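Local coordinates for protein Wss1p (Saccharomyces cerevisiae FostersO, PDB 5XBN) that cleaves DNA-bound proteins as a zinc-dependent metalloendopeptidase, helping to repair toxic DNA-protein cross-links such as covalently trapped topoisomerase 1, at residues A[68-73]-A[89-94]; A[56-61]-A[134-139]; A[38-43]-A[99-104]. All coordinates share one frame; numbering follows the deposited sequence.

Contact 1: residues A[68-73]-A[89-94]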
loop_
_atom_site.group_PDB
_atom_site.type_symbol
_atom_site.label_atom_id
_atom_site.label_comp_id
_atom_site.label_asym_id
_atom_site.label_seq_id
_atom_site.Cartn_x
_atom_site.Cartn_y
_atom_site.Cartn_z
ATOM N N ASN A 68 10.138 4.382 -1.299
ATOM C CA ASN A 68 9.763 3.426 -2.342
ATOM C C ASN A 68 8.519 2.640 -1.983
ATOM O O ASN A 68 8.458 2.066 -0.898
ATOM C CB ASN A 68 10.888 2.414 -2.595
ATOM C CG ASN A 68 12.145 3.062 -3.121
ATOM O OD1 ASN A 68 12.184 3.509 -4.260
ATOM N ND2 ASN A 68 13.182 3.107 -2.294
ATOM N N LEU A 69 7.556 2.590 -2.898
ATOM C CA LEU A 69 6.408 1.694 -2.765
ATOM C C LEU A 69 6.481 0.701 -3.909
ATOM O O LEU A 69 6.352 1.088 -5.060
ATOM C CB LEU A 69 5.085 2.468 -2.819
ATOM C CG LEU A 69 3.825 1.593 -2.838
ATOM C CD1 LEU A 69 3.754 0.743 -1.594
ATOM C CD2 LEU A 69 2.578 2.467 -2.991
ATOM N N VAL A 70 6.679 -0.576 -3.606
ATOM C CA VAL A 70 6.972 -1.529 -4.665
ATOM C C VAL A 70 6.166 -2.817 -4.523
ATOM O O VAL A 70 5.700 -3.162 -3.437
ATOM C CB VAL A 70 8.488 -1.872 -4.696
ATOM C CG1 VAL A 70 9.351 -0.613 -4.908
ATOM C CG2 VAL A 70 8.896 -2.566 -3.432
ATOM N N GLU A 71 6.002 -3.524 -5.641
ATOM C CA GLU A 71 5.361 -4.836 -5.653
ATOM C C GLU A 71 6.359 -5.926 -5.270
ATOM O O GLU A 71 7.524 -5.854 -5.659
ATOM C CB GLU A 71 4.809 -5.144 -7.040
ATOM C CG GLU A 71 4.222 -6.541 -7.156
ATOM C CD GLU A 71 3.784 -6.875 -8.561
ATOM O OE1 GLU A 71 4.226 -6.194 -9.510
ATOM O OE2 GLU A 71 2.992 -7.828 -8.700
ATOM N N PHE A 72 5.919 -6.934 -4.523
ATOM C CA PHE A 72 6.717 -8.155 -4.400
ATOM C C PHE A 72 5.753 -9.334 -4.462
ATOM O O PHE A 72 4.539 -9.131 -4.536
ATOM C CB PHE A 72 7.646 -8.104 -3.146
ATOM C CG PHE A 72 6.971 -8.297 -1.797
ATOM C CD1 PHE A 72 7.689 -8.811 -0.714
ATOM C CD2 PHE A 72 5.632 -8.018 -1.615
ATOM C CE1 PHE A 72 7.085 -8.966 0.541
ATOM C CE2 PHE A 72 5.021 -8.202 -0.381
ATOM C CZ PHE A 72 5.747 -8.666 0.694
ATOM N N TYR A 73 6.292 -10.542 -4.560
ATOM C CA TYR A 73 5.478 -11.735 -4.750
ATOM C C TYR A 73 6.201 -12.900 -4.090
ATOM O O TYR A 73 6.753 -13.761 -4.772
ATOM C CB TYR A 73 5.246 -11.999 -6.248
ATOM C CG TYR A 73 4.181 -13.023 -6.541
ATOM C CD1 TYR A 73 2.842 -12.745 -6.316
ATOM C CD2 TYR A 73 4.519 -14.269 -7.061
ATOM C CE1 TYR A 73 1.861 -13.690 -6.580
ATOM C CE2 TYR A 73 3.543 -15.220 -7.328
ATOM C CZ TYR A 73 2.219 -14.923 -7.085
ATOM O OH TYR A 73 1.248 -15.864 -7.354
ATOM N N LYS A 89 11.022 1.680 2.498
ATOM C CA LYS A 89 10.439 0.842 1.452
ATOM C C LYS A 89 9.219 0.126 1.995
ATOM O O LYS A 89 9.275 -0.504 3.052
ATOM C CB LYS A 89 11.470 -0.169 0.927
ATOM C CG LYS A 89 10.983 -0.968 -0.288
ATOM C CD LYS A 89 11.984 -2.044 -0.710
ATOM C CE LYS A 89 13.267 -1.461 -1.250
ATOM N NZ LYS A 89 14.254 -2.543 -1.585
ATOM N N ILE A 90 8.098 0.250 1.286
ATOM C CA ILE A 90 6.951 -0.583 1.590
ATOM C C ILE A 90 6.744 -1.497 0.411
ATOM O O ILE A 90 6.721 -1.031 -0.725
ATOM C CB ILE A 90 5.683 0.241 1.868
ATOM C CG1 ILE A 90 5.787 0.853 3.263
ATOM C CG2 ILE A 90 4.446 -0.658 1.827
ATOM C CD1 ILE A 90 4.622 1.760 3.606
HETATM N N MSE A 91 6.678 -2.799 0.685
HETATM C CA MSE A 91 6.401 -3.791 -0.349
HETATM C C MSE A 91 4.965 -4.274 -0.222
HETATM O O MSE A 91 4.478 -4.506 0.879
HETATM C CB MSE A 91 7.398 -4.958 -0.257
HETATM C CG MSE A 91 8.813 -4.487 -0.520
HETATM SE SE MSE A 91 10.317 -5.736 -0.306
HETATM C CE MSE A 91 10.355 -5.804 1.611
ATOM N N LEU A 92 4.282 -4.392 -1.355
ATOM C CA LEU A 92 2.905 -4.876 -1.389
ATOM C C LEU A 92 2.774 -6.041 -2.346
ATOM O O LEU A 92 3.236 -5.958 -3.475
ATOM C CB LEU A 92 1.942 -3.775 -1.844
ATOM C CG LEU A 92 1.727 -2.503 -1.014
ATOM C CD1 LEU A 92 0.740 -1.583 -1.759
ATOM C CD2 LEU A 92 1.213 -2.867 0.361
ATOM N N ARG A 93 2.118 -7.107 -1.907
ATOM C CA ARG A 93 1.680 -8.160 -2.817
ATOM C C ARG A 93 0.461 -7.664 -3.579
ATOM O O ARG A 93 -0.520 -7.252 -2.963
ATOM C CB ARG A 93 1.342 -9.443 -2.060
ATOM C CG ARG A 93 0.884 -10.570 -2.989
ATOM C CD ARG A 93 0.316 -11.741 -2.190
ATOM N NE ARG A 93 1.335 -12.485 -1.449
ATOM C CZ ARG A 93 2.086 -13.450 -1.967
ATOM N NH1 ARG A 93 1.948 -13.790 -3.243
ATOM N NH2 ARG A 93 2.972 -14.081 -1.212
ATOM N N LEU A 94 0.533 -7.683 -4.909
ATOM C CA LEU A 94 -0.571 -7.228 -5.755
ATOM C C LEU A 94 -1.346 -8.388 -6.368
ATOM O O LEU A 94 -2.474 -8.222 -6.818
ATOM C CB LEU A 94 -0.053 -6.343 -6.892
ATOM C CG LEU A 94 0.707 -5.068 -6.539
ATOM C CD1 LEU A 94 1.072 -4.343 -7.820
ATOM C CD2 LEU A 94 -0.113 -4.166 -5.625
HETATM O O HOH W 1 2.411 -9.184 -6.405
#
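V70 and M91 are paired where segments 68-73 and 89-94 run side by side as parallel strands, in the middle of a four-stranded mixed sheet whose outer strands are 29-33 and 81-84. Four backbone hydrogen bonds join them: I90 N to N68 O, V70 N to I90 O, L92 N to V70 O (2.8 Å) and F72 N to L92 O. Just past this ladder one water gives its protons to E71 OE2 and F72 O and accepts from L94 N, bridging the two chains where they part.

Apolar contacts differ on the two faces. On the face of L69, I90 and L92, L69 CD1 lies 3.8 Å from both I90 CG2 and L92 CD1, and helix 106-118 packs against this face. On the other, V70 and M91, a selenomethionine, lie alongside each other, with V70 CG2 pressed to 3.5 Å from M91 CG. F72 places CG between its backbone N and carbonyl carbon (chi1 74°), which brings its ring across M91: M91 CB sits over the ring centre, 3.7 Å from the centroid, in a CH-pi contact, while SE makes an oblique Met-aromatic contact.

The polar ends find their main partners outside the two segments. R93 NH1 comes obliquely to the Y73 ring, 3.3 Å from CE1, but its NE and NH2 bond to L79 O and P74 O, and Y73 OH bonds to C96 O; E71 OE1 accepts from L35 N, and OE2 pairs with R95.

With L69, I90 and L92 packed on M113, T112, L117 and the active-site E116, the backbone ladder is consistent with a firm, largely apolar support for the catalytic helix, the polar groups of E71 and R93 lying toward the C-terminal ends of the strands.

Contact 2: residues A[56-61]-A[134-139]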
loop_
_atom_site.group_PDB
_atom_site.type_symbol
_atom_site.label_atom_id
_atom_site.label_comp_id
_atom_site.label_asym_id
_atom_site.label_seq_id
_atom_site.Cartn_x
_atom_site.Cartn_y
_atom_site.Cartn_z
ATOM N N SER A 56 -3.037 9.443 -0.645
ATOM C CA SER A 56 -2.237 10.664 -0.565
ATOM C C SER A 56 -2.718 11.609 0.538
ATOM O O SER A 56 -1.924 12.187 1.306
ATOM C CB SER A 56 -2.243 11.378 -1.926
ATOM O OG SER A 56 -3.556 11.750 -2.307
ATOM N N TYR A 57 -4.029 11.755 0.640
ATOM C CA TYR A 57 -4.593 12.696 1.599
ATOM C C TYR A 57 -4.333 12.231 3.031
ATOM O O TYR A 57 -3.985 13.032 3.905
ATOM C CB TYR A 57 -6.097 12.847 1.345
ATOM C CG TYR A 57 -6.728 14.057 2.002
ATOM C CD1 TYR A 57 -7.220 13.988 3.299
ATOM C CD2 TYR A 57 -6.847 15.263 1.317
ATOM C CE1 TYR A 57 -7.816 15.087 3.904
ATOM C CE2 TYR A 57 -7.448 16.371 1.916
ATOM C CZ TYR A 57 -7.926 16.272 3.209
ATOM O OH TYR A 57 -8.526 17.355 3.822
ATOM N N LEU A 58 -4.511 10.931 3.256
ATOM C CA LEU A 58 -4.305 10.324 4.574
ATOM C C LEU A 58 -2.844 10.477 4.989
ATOM O O LEU A 58 -2.537 10.815 6.130
ATOM C CB LEU A 58 -4.713 8.843 4.551
ATOM C CG LEU A 58 -4.642 8.056 5.870
ATOM C CD1 LEU A 58 -5.705 8.527 6.837
ATOM C CD2 LEU A 58 -4.779 6.573 5.617
HETATM N N MSE A 59 -1.936 10.238 4.051
HETATM C CA MSE A 59 -0.527 10.408 4.360
HETATM C C MSE A 59 -0.218 11.868 4.695
HETATM O O MSE A 59 0.566 12.131 5.603
HETATM C CB MSE A 59 0.346 9.914 3.206
HETATM C CG MSE A 59 0.298 8.394 3.076
HETATM SE SE MSE A 59 1.465 7.701 1.673
HETATM C CE MSE A 59 3.208 8.131 2.460
ATOM N N LYS A 60 -0.832 12.815 3.990
ATOM C CA LYS A 60 -0.602 14.224 4.324
ATOM C C LYS A 60 -1.083 14.528 5.747
ATOM O O LYS A 60 -0.369 15.186 6.530
ATOM C CB LYS A 60 -1.282 15.156 3.325
ATOM C CG LYS A 60 -1.099 16.630 3.685
ATOM C CD LYS A 60 -1.602 17.553 2.598
ATOM C CE LYS A 60 -0.782 18.839 2.562
ATOM N NZ LYS A 60 0.662 18.563 2.293
ATOM N N GLU A 61 -2.267 14.020 6.084
ATOM C CA GLU A 61 -2.868 14.239 7.408
ATOM C C GLU A 61 -2.015 13.676 8.536
ATOM O O GLU A 61 -1.977 14.235 9.644
ATOM C CB GLU A 61 -4.260 13.600 7.488
ATOM C CG GLU A 61 -5.368 14.376 6.832
ATOM C CD GLU A 61 -6.743 13.822 7.181
ATOM O OE1 GLU A 61 -6.835 12.673 7.680
ATOM O OE2 GLU A 61 -7.733 14.542 6.967
ATOM N N ASP A 134 -6.780 0.877 13.027
ATOM C CA ASP A 134 -8.225 1.062 13.031
ATOM C C ASP A 134 -8.622 2.502 12.691
ATOM O O ASP A 134 -9.547 2.722 11.902
ATOM C CB ASP A 134 -8.787 0.651 14.385
ATOM C CG ASP A 134 -10.245 0.973 14.512
ATOM O OD1 ASP A 134 -11.064 0.224 13.939
ATOM O OD2 ASP A 134 -10.555 1.983 15.166
ATOM N N GLU A 135 -7.912 3.487 13.247
ATOM C CA GLU A 135 -8.161 4.883 12.884
ATOM C C GLU A 135 -7.886 5.154 11.407
ATOM O O GLU A 135 -8.637 5.889 10.760
ATOM C CB GLU A 135 -7.319 5.848 13.724
ATOM C CG GLU A 135 -7.693 5.892 15.207
ATOM C CD GLU A 135 -9.111 6.389 15.437
ATOM O OE1 GLU A 135 -9.531 7.360 14.757
ATOM O OE2 GLU A 135 -9.809 5.812 16.303
ATOM N N LEU A 136 -6.809 4.577 10.871
ATOM C CA LEU A 136 -6.473 4.831 9.466
ATOM C C LEU A 136 -7.499 4.237 8.523
ATOM O O LEU A 136 -7.911 4.874 7.546
ATOM C CB LEU A 136 -5.085 4.280 9.138
ATOM C CG LEU A 136 -3.955 4.968 9.900
ATOM C CD1 LEU A 136 -2.624 4.293 9.573
ATOM C CD2 LEU A 136 -3.889 6.461 9.605
ATOM N N ILE A 137 -7.895 3.003 8.803
ATOM C CA ILE A 137 -8.887 2.316 7.979
ATOM C C ILE A 137 -10.186 3.105 7.966
ATOM O O ILE A 137 -10.780 3.313 6.908
ATOM C CB ILE A 137 -9.141 0.882 8.489
ATOM C CG1 ILE A 137 -7.925 0.011 8.175
ATOM C CG2 ILE A 137 -10.420 0.273 7.869
ATOM C CD1 ILE A 137 -7.937 -1.328 8.895
ATOM N N GLY A 138 -10.607 3.564 9.137
ATOM C CA GLY A 138 -11.826 4.352 9.245
ATOM C C GLY A 138 -11.752 5.647 8.461
ATOM O O GLY A 138 -12.670 6.008 7.710
ATOM N N ARG A 139 -10.638 6.346 8.620
ATOM C CA ARG A 139 -10.470 7.645 8.001
ATOM C C ARG A 139 -10.322 7.519 6.489
ATOM O O ARG A 139 -10.863 8.339 5.746
ATOM C CB ARG A 139 -9.260 8.347 8.602
ATOM C CG ARG A 139 -8.948 9.675 7.993
ATOM C CD ARG A 139 -10.117 10.622 8.078
ATOM N NE ARG A 139 -9.727 11.922 7.565
ATOM C CZ ARG A 139 -10.577 12.851 7.160
ATOM N NH1 ARG A 139 -11.885 12.624 7.218
ATOM N NH2 ARG A 139 -10.116 14.001 6.689
#
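R139 reaches from helix 127-145 to E61 on helix 56-62, and its side chain passes from apolar to charged neighbours along its length. CB lies 4.0 Å from L58 CD1, and CG comes closer to the same methyl, at 3.6 Å, the arginine and the leucine running alongside one another with opposite headings. The chain then bends at chi2 (57°), which swings the guanidinium toward the carboxylate of E61 and leaves CD 3.9 Å from E61 OE1. NE gives its proton to E61 OE1 at 3.0 Å, almost straight, on the lone pair syn to the other oxygen. NH2 meets E61 OE2 at a modelled 2.5 Å, too short for the exact length to be trusted. Carboxylate and guanidinium are nearly coplanar, 6° apart, and this two-pronged salt bridge probably restrains the rotation of both groups. NH2 also stands 3.8 Å from Y57 CE1, at the edge of the tyrosine ring.

Beneath the salt bridge L58 points CD1 at L136 CD2, the two leucines crossing at about a right angle with 3.9 Å between these methyls. L58 packs further on Q140 and I143.

A charged clasp over a leucine contact thus joins helices 56-62 and 127-145, whose local axes come no closer than 11.0 Å, in the HExxH metalloprotease domain of WLM type; L58 and L136 both touch helix 106-118, which carries the zinc ligand H115 and the active-site E116.

Contact 3: residues A[38-43]-A[99-104]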
loop_
_atom_site.group_PDB
_atom_site.type_symbol
_atom_site.label_atom_id
_atom_site.label_comp_id
_atom_site.label_asym_id
_atom_site.label_seq_id
_atom_site.Cartn_x
_atom_site.Cartn_y
_atom_site.Cartn_z
ATOM N N LYS A 38 6.391 -10.083 -14.583
ATOM C CA LYS A 38 5.069 -10.657 -14.355
ATOM C C LYS A 38 4.087 -10.258 -15.454
ATOM O O LYS A 38 4.224 -9.195 -16.060
ATOM C CB LYS A 38 4.523 -10.222 -12.986
ATOM C CG LYS A 38 5.322 -10.713 -11.798
ATOM C CD LYS A 38 5.317 -12.223 -11.694
ATOM C CE LYS A 38 6.267 -12.691 -10.602
ATOM N NZ LYS A 38 6.332 -14.171 -10.538
ATOM N N PRO A 39 3.075 -11.107 -15.699
ATOM C CA PRO A 39 2.069 -10.807 -16.723
ATOM C C PRO A 39 1.251 -9.578 -16.377
ATOM O O PRO A 39 0.942 -9.369 -15.199
ATOM C CB PRO A 39 1.188 -12.057 -16.728
ATOM C CG PRO A 39 1.401 -12.681 -15.396
ATOM C CD PRO A 39 2.821 -12.400 -15.043
ATOM N N ASN A 40 0.915 -8.788 -17.393
ATOM C CA ASN A 40 0.090 -7.593 -17.229
ATOM C C ASN A 40 0.710 -6.589 -16.267
ATOM O O ASN A 40 0.011 -6.036 -15.422
ATOM C CB ASN A 40 -1.317 -7.966 -16.746
ATOM C CG ASN A 40 -2.025 -8.923 -17.687
ATOM O OD1 ASN A 40 -2.297 -10.068 -17.336
ATOM N ND2 ASN A 40 -2.327 -8.453 -18.889
ATOM N N LYS A 41 2.012 -6.358 -16.407
ATOM C CA LYS A 41 2.728 -5.436 -15.523
ATOM C C LYS A 41 2.266 -3.998 -15.710
ATOM O O LYS A 41 2.421 -3.164 -14.813
ATOM C CB LYS A 41 4.236 -5.526 -15.752
ATOM C CG LYS A 41 4.714 -4.900 -17.046
ATOM C CD LYS A 41 6.203 -5.127 -17.234
ATOM C CE LYS A 41 6.739 -4.383 -18.443
ATOM N NZ LYS A 41 8.210 -4.605 -18.586
ATOM N N GLU A 42 1.710 -3.700 -16.879
ATOM C CA GLU A 42 1.143 -2.382 -17.122
ATOM C C GLU A 42 -0.050 -2.172 -16.198
ATOM O O GLU A 42 -0.193 -1.112 -15.596
ATOM C CB GLU A 42 0.718 -2.223 -18.588
ATOM C CG GLU A 42 1.851 -2.372 -19.603
ATOM C CD GLU A 42 2.208 -3.824 -19.925
ATOM O OE1 GLU A 42 1.456 -4.746 -19.535
ATOM O OE2 GLU A 42 3.252 -4.043 -20.579
ATOM N N ASP A 43 -0.900 -3.193 -16.098
ATOM C CA ASP A 43 -2.027 -3.184 -15.170
ATOM C C ASP A 43 -1.542 -3.032 -13.743
ATOM O O ASP A 43 -2.124 -2.277 -12.963
ATOM C CB ASP A 43 -2.852 -4.466 -15.280
ATOM C CG ASP A 43 -3.748 -4.482 -16.499
ATOM O OD1 ASP A 43 -3.848 -3.433 -17.160
ATOM O OD2 ASP A 43 -4.361 -5.538 -16.778
ATOM N N ASP A 99 -2.159 -17.770 -8.096
ATOM C CA ASP A 99 -2.258 -17.477 -9.525
ATOM C C ASP A 99 -1.730 -16.081 -9.851
ATOM O O ASP A 99 -2.439 -15.083 -9.679
ATOM C CB ASP A 99 -3.704 -17.614 -10.015
ATOM C CG ASP A 99 -3.854 -17.292 -11.494
ATOM O OD1 ASP A 99 -2.827 -17.233 -12.205
ATOM O OD2 ASP A 99 -5.002 -17.112 -11.953
ATOM N N GLU A 100 -0.494 -16.035 -10.345
ATOM C CA GLU A 100 0.165 -14.796 -10.763
ATOM C C GLU A 100 -0.672 -13.880 -11.654
ATOM O O GLU A 100 -0.471 -12.672 -11.647
ATOM C CB GLU A 100 1.450 -15.113 -11.522
ATOM C CG GLU A 100 2.600 -15.611 -10.694
ATOM C CD GLU A 100 3.822 -15.835 -11.554
ATOM O OE1 GLU A 100 3.681 -15.729 -12.790
ATOM O OE2 GLU A 100 4.912 -16.107 -11.005
ATOM N N PHE A 101 -1.581 -14.445 -12.445
ATOM C CA PHE A 101 -2.311 -13.649 -13.426
ATOM C C PHE A 101 -3.433 -12.846 -12.795
ATOM O O PHE A 101 -3.937 -11.900 -13.395
ATOM C CB PHE A 101 -2.891 -14.540 -14.534
ATOM C CG PHE A 101 -1.862 -15.076 -15.481
ATOM C CD1 PHE A 101 -1.219 -16.275 -15.217
ATOM C CD2 PHE A 101 -1.536 -14.387 -16.636
ATOM C CE1 PHE A 101 -0.261 -16.776 -16.084
ATOM C CE2 PHE A 101 -0.584 -14.883 -17.515
ATOM C CZ PHE A 101 0.057 -16.082 -17.235
ATOM N N GLN A 102 -3.830 -13.233 -11.591
ATOM C CA GLN A 102 -4.971 -12.608 -10.946
ATOM C C GLN A 102 -4.514 -11.598 -9.900
ATOM O O GLN A 102 -3.714 -11.920 -9.022
ATOM C CB GLN A 102 -5.860 -13.669 -10.304
ATOM C CG GLN A 102 -7.158 -13.130 -9.740
ATOM C CD GLN A 102 -8.357 -13.948 -10.181
ATOM O OE1 GLN A 102 -9.145 -13.510 -11.020
ATOM N NE2 GLN A 102 -8.496 -15.146 -9.622
ATOM N N PHE A 103 -5.021 -10.376 -10.008
ATOM C CA PHE A 103 -4.730 -9.350 -9.019
ATOM C C PHE A 103 -5.666 -9.467 -7.821
ATOM O O PHE A 103 -6.847 -9.792 -7.970
ATOM C CB PHE A 103 -4.836 -7.957 -9.649
ATOM C CG PHE A 103 -3.753 -7.666 -10.656
ATOM C CD1 PHE A 103 -2.443 -7.476 -10.244
ATOM C CD2 PHE A 103 -4.042 -7.582 -12.007
ATOM C CE1 PHE A 103 -1.447 -7.212 -11.148
ATOM C CE2 PHE A 103 -3.042 -7.319 -12.927
ATOM C CZ PHE A 103 -1.742 -7.132 -12.498
ATOM N N LEU A 104 -5.134 -9.203 -6.630
ATOM C CA LEU A 104 -5.956 -9.125 -5.430
ATOM C C LEU A 104 -6.926 -7.957 -5.564
ATOM O O LEU A 104 -6.660 -7.005 -6.306
ATOM C CB LEU A 104 -5.082 -8.950 -4.177
ATOM C CG LEU A 104 -4.038 -10.021 -3.840
ATOM C CD1 LEU A 104 -3.208 -9.579 -2.632
ATOM C CD2 LEU A 104 -4.698 -11.364 -3.561
#
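P39 and F101 bring the two backbones to 6.2 Å between their CA atoms, where the loop leading into helix 41-54 passes a type I beta turn from D99 to Q102. P39 sets its CB-CG edge over one face of the F101 ring, offset toward the rim: CG makes a CH-pi contact 3.8 Å from the ring centroid, and CB is 3.4 Å from CE2. Within the turn, D99 OD1 accepts from F101 N at 3.1 Å, met from above the carboxylate plane, which adds an Asx turn to the beta turn in the loop between strand 89-96 and helix 106-118. Beside the proline, K38 bends at chi2 (-63°) and crosses E100 at about a right angle, so that NZ and OE2 form a salt bridge, though the modelled 2.4 Å between them is doubtfully short. An alanine in place of E100 is likely to leave the K38 ammonium without its charge partner and let the lysine chain swing away from the turn. R95 NH1 bonds to both P39 O and E100 O, bridging the segments. At the first turn of helix 41-54, F103 presents its edge to N40 O, 3.6 Å from CZ, while D43 CB comes obliquely to F103 CE2 at 3.7 Å.

How the contacts relate
The three contacts show how chemistry follows depth in a small domain. Contact 1 lies nearest the centre of the chain and depends mainly on backbone hydrogen bonds and apolar packing. Contact 2, partly buried on the opposite side of that centre, joins two helices by side chains alone, a leucine pair with a salt bridge. Contact 3 is at the surface and ties a loop and helix start to a turn by proline-aromatic packing and another salt bridge. Contacts 1 and 3 touch through L94 O and L104 N, and R95 serves both; contact 2 touches neither. Helix 106-118 packs on contacts 1 and 2, whereas contact 3 lies away from the zinc site.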